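Local coordinates for protein putative glutathione S-transferase (Sinorhizobium meliloti, PDB 4MDC) that probably conjugates glutathione to electrophilic substrates as a homodimeric glutathione transferase, at residues S32-F37 / C84-I89; S43-Q48 / I189-L194; I209-S212 / T216-E219. All coordinates share one frame; numbering follows the deposited sequence.

How the interactions relate
Read from the N terminus, helix 33-44 takes part first in interaction 1, through its opening turn, and then in interaction 2, through its far end. Interaction 1 closes a loop on helix 86-96 within the thioredoxin-like N-terminal domain. Interaction 2 reaches much further along the chain, to the start of helix 191-205, and so ties that domain to the helical C-terminal one. It opens before interaction 1 has closed and ends after it, so the two cross, meeting where Phe37 packs on Tyr191 and Leu194. Interaction 3 follows later as a short local closure, from the loop after helix 191-205 onto helix 215-225, about 22 Å from interaction 2 between centres, wholly inside the C-terminal domain.

Interaction 1. Residues S32-F37 / C84-I89; sequences SPASRF and CGATII
Ala34 and Ala86 bring the first turns of helices 33-44 and 86-96 together, with their CA atoms 5.4 Å apart. These are the two helices that lie on one side of the sheet in the thioredoxin-like domain of glutathione transferases, and each has just left its N-cap residue, Ser32 in one and Gly85 in the other. Both alanines point their methyls toward the opposite helix, and Ala34 CB meets Ala86 CB at 3.8 Å. Such small side chains let the backbones come this near. Phe37, one turn further along its helix, reaches the same methyl: its CD2 lies 3.7 Å from Ala86 CB. CG of Phe37 stands anti to the backbone N (chi1 166°), which swings the ring across to the other helix, where the Ala86 methyl approaches it obliquely. The contact is thus purely apolar between side chains, and Ala86 serves both partners with a single carbon. Beyond it, the ring of Phe37 also touches Leu125 of helix 111-145 and Ala195 of helix 191-205, so this end of helix 33-44 rests on the helical domain. Next to Ala86 on helix 86-96, Thr87 and Ile88 pack on Glu122 of the second subunit, placing this helix at the dimer interface. At the start of helix 33-44, the hydroxyls of Ser32 and Ser35 are hydrogen-bonded to each other, OG to OG, at 2.8 Å. Back at the Phe37 ring, Ala86 O sits at its edge and in its plane, 3.9 Å from CE2.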
# COMPACT_ATOMS: atom_id res chain seq x y z
N SER B 32 -3.55 -10.65 -11.43
CA SER B 32 -3.41 -9.60 -10.42
C SER B 32 -4.37 -9.81 -9.22
O SER B 32 -5.60 -9.66 -9.38
CB SER B 32 -3.65 -8.24 -11.06
OG SER B 32 -3.98 -7.19 -10.14
N PRO B 33 -3.83 -10.12 -8.02
CA PRO B 33 -4.72 -10.28 -6.88
C PRO B 33 -5.55 -9.00 -6.55
O PRO B 33 -6.74 -9.11 -6.25
CB PRO B 33 -3.76 -10.61 -5.75
CG PRO B 33 -2.71 -11.41 -6.45
CD PRO B 33 -2.47 -10.59 -7.69
N ALA B 34 -4.94 -7.86 -6.68
CA ALA B 34 -5.63 -6.60 -6.41
C ALA B 34 -6.83 -6.43 -7.38
O ALA B 34 -7.89 -5.95 -6.99
CB ALA B 34 -4.66 -5.41 -6.47
N SER B 35 -6.66 -6.84 -8.64
CA SER B 35 -7.70 -6.78 -9.60
C SER B 35 -8.85 -7.72 -9.24
O SER B 35 -10.01 -7.36 -9.37
CB SER B 35 -7.16 -7.17 -11.02
OG SER B 35 -6.20 -6.26 -11.58
N ARG B 36 -8.52 -8.96 -8.89
CA ARG B 36 -9.52 -9.92 -8.50
C ARG B 36 -10.28 -9.49 -7.27
O ARG B 36 -11.47 -9.72 -7.17
CB ARG B 36 -8.91 -11.31 -8.33
CG ARG B 36 -8.49 -11.95 -9.64
CD ARG B 36 -8.06 -13.36 -9.44
NE ARG B 36 -7.99 -14.04 -10.75
CZ ARG B 36 -8.16 -15.33 -10.92
NH1 ARG B 36 -8.36 -16.16 -9.93
NH2 ARG B 36 -8.16 -15.81 -12.18
N PHE B 37 -9.58 -8.85 -6.36
CA PHE B 37 -10.20 -8.35 -5.14
C PHE B 37 -11.30 -7.33 -5.47
O PHE B 37 -12.41 -7.42 -4.92
CB PHE B 37 -9.11 -7.72 -4.29
CG PHE B 37 -9.58 -6.86 -3.15
CD1 PHE B 37 -10.22 -7.40 -2.03
CD2 PHE B 37 -9.37 -5.52 -3.19
CE1 PHE B 37 -10.59 -6.59 -0.96
CE2 PHE B 37 -9.72 -4.71 -2.10
CZ PHE B 37 -10.35 -5.24 -0.98
N CYS B 84 -7.15 4.44 -8.78
CA CYS B 84 -6.09 3.46 -8.98
C CYS B 84 -5.73 2.67 -7.73
O CYS B 84 -5.46 3.27 -6.68
CB CYS B 84 -4.85 4.16 -9.46
SG CYS B 84 -5.15 4.92 -11.10
N GLY B 85 -5.70 1.35 -7.88
CA GLY B 85 -5.28 0.45 -6.84
C GLY B 85 -6.44 -0.05 -5.97
O GLY B 85 -7.48 0.59 -5.80
N ALA B 86 -6.18 -1.15 -5.30
CA ALA B 86 -7.20 -1.82 -4.54
C ALA B 86 -7.71 -1.02 -3.33
O ALA B 86 -8.89 -1.06 -3.04
CB ALA B 86 -6.70 -3.16 -4.11
N THR B 87 -6.82 -0.34 -2.68
CA THR B 87 -7.21 0.40 -1.45
C THR B 87 -8.17 1.55 -1.84
O THR B 87 -9.28 1.63 -1.30
CB THR B 87 -5.97 0.89 -0.69
OG1 THR B 87 -5.27 -0.20 -0.15
CG2 THR B 87 -6.39 1.80 0.49
N ILE B 88 -7.75 2.41 -2.75
CA ILE B 88 -8.54 3.56 -3.15
C ILE B 88 -9.90 3.14 -3.71
O ILE B 88 -10.96 3.67 -3.31
CB ILE B 88 -7.74 4.48 -4.10
CG1 ILE B 88 -6.65 5.20 -3.29
CG2 ILE B 88 -8.61 5.55 -4.74
CD1 ILE B 88 -5.68 6.01 -4.09
N ILE B 89 -9.89 2.10 -4.54
CA ILE B 89 -11.12 1.68 -5.10
C ILE B 89 -12.08 1.08 -4.08
O ILE B 89 -13.30 1.38 -4.05
CB ILE B 89 -10.87 0.70 -6.28
CG1 ILE B 89 -10.10 1.35 -7.41
CG2 ILE B 89 -12.20 0.17 -6.78
CD1 ILE B 89 -9.50 0.32 -8.37

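Interaction 2. Residues S43-Q48 / I189-L194; sequences SEYGYQ and ISYGDL
Glu44 and Leu194 make the apolar part of this contact, with CG of the glutamate 4.3 Å from CD1 of the leucine. Here it is the aliphatic stem of Glu44 that touches: the chain bends at CB-CG (chi2 -73°), leaving CG beside Leu194 while the carboxylate turns to Arg227 in a salt bridge and to Ser229 in a hydrogen bond. Leu194 also packs on Phe37 and Ile41 of helix 33-44.

Water joins the two tyrosines. Tyr45 CE2 comes no nearer than 4.4 Å to Tyr191 OH, and water 1 spans their hydroxyls: it lies 2.6 Å from Tyr45 OH, in the plane of that ring, and donates to Tyr191 OH. Each hydroxyl has a further partner, Leu106 N for Tyr45 and Ser90 O for Tyr191. All this lies where the thioredoxin-like domain of a glutathione transferase meets its helical domain.

Local bonds shape both helix ends. Helix 33-44 finishes in a Schellman motif, with Gly46 at positive phi. Ser190 and Asp193 form a capping box at the start of helix 191-205: Ser190 N donates to Asp193 OD2 at 2.9 Å, on the anti side of the carboxylate, while Ser190 OG accepts a weak bond from Gly192 N.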
# COMPACT_ATOMS: atom_id res chain seq x y z
N SER B 43 -18.86 -7.68 -7.82
CA SER B 43 -19.85 -8.77 -7.89
C SER B 43 -20.72 -8.93 -6.64
O SER B 43 -21.93 -9.09 -6.75
CB SER B 43 -19.22 -10.13 -8.21
OG SER B 43 -18.56 -10.02 -9.41
N GLU B 44 -20.10 -8.88 -5.46
CA GLU B 44 -20.82 -9.00 -4.19
C GLU B 44 -21.88 -7.91 -4.07
O GLU B 44 -22.96 -8.14 -3.55
CB GLU B 44 -19.85 -8.91 -2.97
CG GLU B 44 -18.97 -10.15 -2.74
CD GLU B 44 -19.70 -11.36 -2.17
OE1 GLU B 44 -20.64 -11.17 -1.38
OE2 GLU B 44 -19.33 -12.55 -2.49
N TYR B 45 -21.57 -6.73 -4.60
CA TYR B 45 -22.47 -5.56 -4.52
C TYR B 45 -23.36 -5.40 -5.78
O TYR B 45 -24.08 -4.44 -5.90
CB TYR B 45 -21.66 -4.27 -4.25
CG TYR B 45 -21.11 -4.11 -2.86
CD1 TYR B 45 -21.53 -4.92 -1.82
CD2 TYR B 45 -20.18 -3.10 -2.57
CE1 TYR B 45 -21.01 -4.76 -0.55
CE2 TYR B 45 -19.68 -2.93 -1.31
CZ TYR B 45 -20.08 -3.76 -0.30
OH TYR B 45 -19.67 -3.57 1.01
N GLY B 46 -23.29 -6.34 -6.71
CA GLY B 46 -24.24 -6.36 -7.83
C GLY B 46 -23.96 -5.35 -8.93
O GLY B 46 -24.83 -5.06 -9.76
N TYR B 47 -22.73 -4.84 -9.00
CA TYR B 47 -22.34 -3.98 -10.09
C TYR B 47 -22.14 -4.81 -11.36
O TYR B 47 -21.72 -5.98 -11.28
CB TYR B 47 -20.99 -3.28 -9.84
CG TYR B 47 -21.03 -2.14 -8.86
CD1 TYR B 47 -21.15 -2.39 -7.54
CD2 TYR B 47 -20.90 -0.84 -9.30
CE1 TYR B 47 -21.16 -1.34 -6.61
CE2 TYR B 47 -20.91 0.22 -8.37
CZ TYR B 47 -21.02 -0.05 -7.05
OH TYR B 47 -21.05 1.06 -6.16
N GLN B 48 -22.36 -4.16 -12.49
CA GLN B 48 -21.97 -4.71 -13.81
C GLN B 48 -20.84 -3.84 -14.27
O GLN B 48 -20.97 -2.62 -14.21
CB GLN B 48 -23.10 -4.64 -14.81
CG GLN B 48 -24.23 -5.56 -14.40
CD GLN B 48 -25.14 -5.90 -15.56
OE1 GLN B 48 -25.47 -5.04 -16.38
NE2 GLN B 48 -25.49 -7.18 -15.67
N ILE B 189 -18.02 -11.94 7.02
CA ILE B 189 -17.22 -11.82 5.82
C ILE B 189 -16.89 -10.32 5.59
O ILE B 189 -17.70 -9.40 5.88
CB ILE B 189 -17.91 -12.41 4.58
CG1 ILE B 189 -16.91 -12.52 3.42
CG2 ILE B 189 -19.17 -11.64 4.15
CD1 ILE B 189 -17.45 -13.21 2.17
N SER B 190 -15.68 -10.07 5.15
CA SER B 190 -15.23 -8.71 4.89
C SER B 190 -14.28 -8.65 3.69
O SER B 190 -13.89 -9.66 3.14
CB SER B 190 -14.49 -8.21 6.15
OG SER B 190 -13.20 -8.82 6.28
N TYR B 191 -13.85 -7.42 3.39
CA TYR B 191 -12.75 -7.26 2.43
C TYR B 191 -11.54 -8.14 2.73
O TYR B 191 -10.78 -8.48 1.82
CB TYR B 191 -12.30 -5.77 2.44
CG TYR B 191 -13.18 -4.75 1.75
CD1 TYR B 191 -14.24 -5.08 0.95
CD2 TYR B 191 -12.97 -3.37 1.99
CE1 TYR B 191 -15.02 -4.11 0.37
CE2 TYR B 191 -13.73 -2.39 1.40
CZ TYR B 191 -14.78 -2.78 0.53
OH TYR B 191 -15.56 -1.80 -0.07
N GLY B 192 -11.22 -8.36 4.02
CA GLY B 192 -10.09 -9.22 4.40
C GLY B 192 -10.16 -10.61 3.75
O GLY B 192 -9.17 -11.11 3.22
N ASP B 193 -11.32 -11.24 3.85
CA ASP B 193 -11.58 -12.57 3.20
C ASP B 193 -11.44 -12.48 1.69
O ASP B 193 -10.81 -13.34 1.02
CB ASP B 193 -12.98 -13.08 3.55
CG ASP B 193 -13.20 -13.24 5.01
OD1 ASP B 193 -12.78 -14.27 5.59
OD2 ASP B 193 -13.76 -12.26 5.60
N LEU B 194 -12.01 -11.42 1.09
CA LEU B 194 -11.95 -11.25 -0.36
C LEU B 194 -10.54 -11.03 -0.84
O LEU B 194 -10.10 -11.53 -1.89
CB LEU B 194 -12.87 -10.15 -0.87
CG LEU B 194 -14.35 -10.25 -0.52
CD1 LEU B 194 -15.14 -9.15 -1.18
CD2 LEU B 194 -14.92 -11.60 -0.86
O HOH W 1 -17.91 -1.79 1.65

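Interaction 3. Residues I209-S212 / T216-E219; sequences IDWS and TAKE
Within the all-helical C-terminal domain of the glutathione transferase fold, Trp211 of the connection leading into helix 215-225 folds back onto that helix at Ala217 and Lys218. The six-membered part of the indole does the touching. CZ3 of Trp211 lies 3.6 Å from CA of Lys218, and at 4.1 Å it also reaches CB of Ala217, so the ring meets backbone and methyl together. The Lys218 side chain crosses the indole obliquely, its CB 3.7 Å from Trp211 CE3. With CG anti to the backbone N (chi1 -174°) and every later torsion extended, the lysine runs on past Trp211 CB and carries NZ to the terminal carboxylate of Phe252, with which it forms a salt bridge; it also makes a cation-pi contact with the ring of that residue. Trp211 meets the same phenylalanine edge-to-face, and its NE1 is hydrogen-bonded to Asp204. A leucine in place of Trp211 would probably leave Asp204 without its indole donor and open a gap beside Ala217 and Lys218. Between the two chain neighbours of Trp211, Asp210 OD1 accepts from Ser212 OG at 2.6 Å, on the syn side of the carboxylate, and takes a weak bond from Ser212 N. One face of the indole is covered from within the same segment, where the CG2 methyl of Ile209 sits over the centre of the Trp211 ring, 3.5 Å above its plane.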
# COMPACT_ATOMS: atom_id res chain seq x y z
N ILE B 209 0.10 -23.90 -4.49
CA ILE B 209 -0.28 -24.17 -3.10
C ILE B 209 -0.41 -25.68 -2.84
O ILE B 209 -1.15 -26.36 -3.54
CB ILE B 209 -1.61 -23.52 -2.79
CG1 ILE B 209 -1.41 -22.02 -2.81
CG2 ILE B 209 -2.14 -23.88 -1.42
CD1 ILE B 209 -2.67 -21.30 -3.02
N ASP B 210 0.30 -26.18 -1.84
CA ASP B 210 0.10 -27.54 -1.36
C ASP B 210 -0.97 -27.55 -0.30
O ASP B 210 -0.75 -27.21 0.86
CB ASP B 210 1.39 -28.08 -0.80
CG ASP B 210 1.25 -29.50 -0.24
OD1 ASP B 210 0.14 -30.09 -0.17
OD2 ASP B 210 2.29 -29.99 0.14
N TRP B 211 -2.19 -27.90 -0.72
CA TRP B 211 -3.32 -27.82 0.20
C TRP B 211 -3.25 -28.87 1.30
O TRP B 211 -3.86 -28.69 2.35
CB TRP B 211 -4.64 -27.89 -0.56
CG TRP B 211 -4.97 -26.66 -1.33
CD1 TRP B 211 -4.92 -26.50 -2.69
CD2 TRP B 211 -5.35 -25.38 -0.80
NE1 TRP B 211 -5.30 -25.22 -3.02
CE2 TRP B 211 -5.58 -24.51 -1.88
CE3 TRP B 211 -5.57 -24.89 0.49
CZ2 TRP B 211 -5.98 -23.20 -1.72
CZ3 TRP B 211 -5.96 -23.55 0.67
CH2 TRP B 211 -6.18 -22.74 -0.44
N SER B 212 -2.54 -29.97 1.08
CA SER B 212 -2.41 -31.01 2.14
C SER B 212 -1.65 -30.46 3.36
O SER B 212 -1.77 -30.97 4.47
CB SER B 212 -1.69 -32.26 1.59
OG SER B 212 -0.26 -32.05 1.52
N THR B 216 -6.66 -26.18 7.24
CA THR B 216 -7.58 -25.20 7.85
C THR B 216 -7.88 -24.08 6.85
O THR B 216 -9.01 -23.64 6.68
CB THR B 216 -6.97 -24.70 9.19
OG1 THR B 216 -6.69 -25.86 9.98
CG2 THR B 216 -7.87 -23.72 9.93
N ALA B 217 -6.84 -23.65 6.13
CA ALA B 217 -7.02 -22.66 5.10
C ALA B 217 -7.86 -23.22 3.96
O ALA B 217 -8.69 -22.51 3.39
CB ALA B 217 -5.69 -22.22 4.54
N LYS B 218 -7.71 -24.51 3.72
CA LYS B 218 -8.50 -25.19 2.67
C LYS B 218 -10.02 -25.12 2.92
O LYS B 218 -10.80 -24.81 2.02
CB LYS B 218 -8.07 -26.64 2.52
CG LYS B 218 -8.76 -27.35 1.37
CD LYS B 218 -8.29 -28.79 1.18
CE LYS B 218 -9.02 -29.42 0.00
NZ LYS B 218 -8.61 -30.84 -0.18
N GLU B 219 -10.42 -25.31 4.18
CA GLU B 219 -11.82 -25.27 4.55
C GLU B 219 -12.36 -23.85 4.32
O GLU B 219 -13.47 -23.66 3.79
CB GLU B 219 -12.02 -25.73 6.00
CG GLU B 219 -13.49 -25.70 6.48
CD GLU B 219 -14.03 -24.30 6.85
OE1 GLU B 219 -13.26 -23.44 7.35
OE2 GLU B 219 -15.26 -24.03 6.66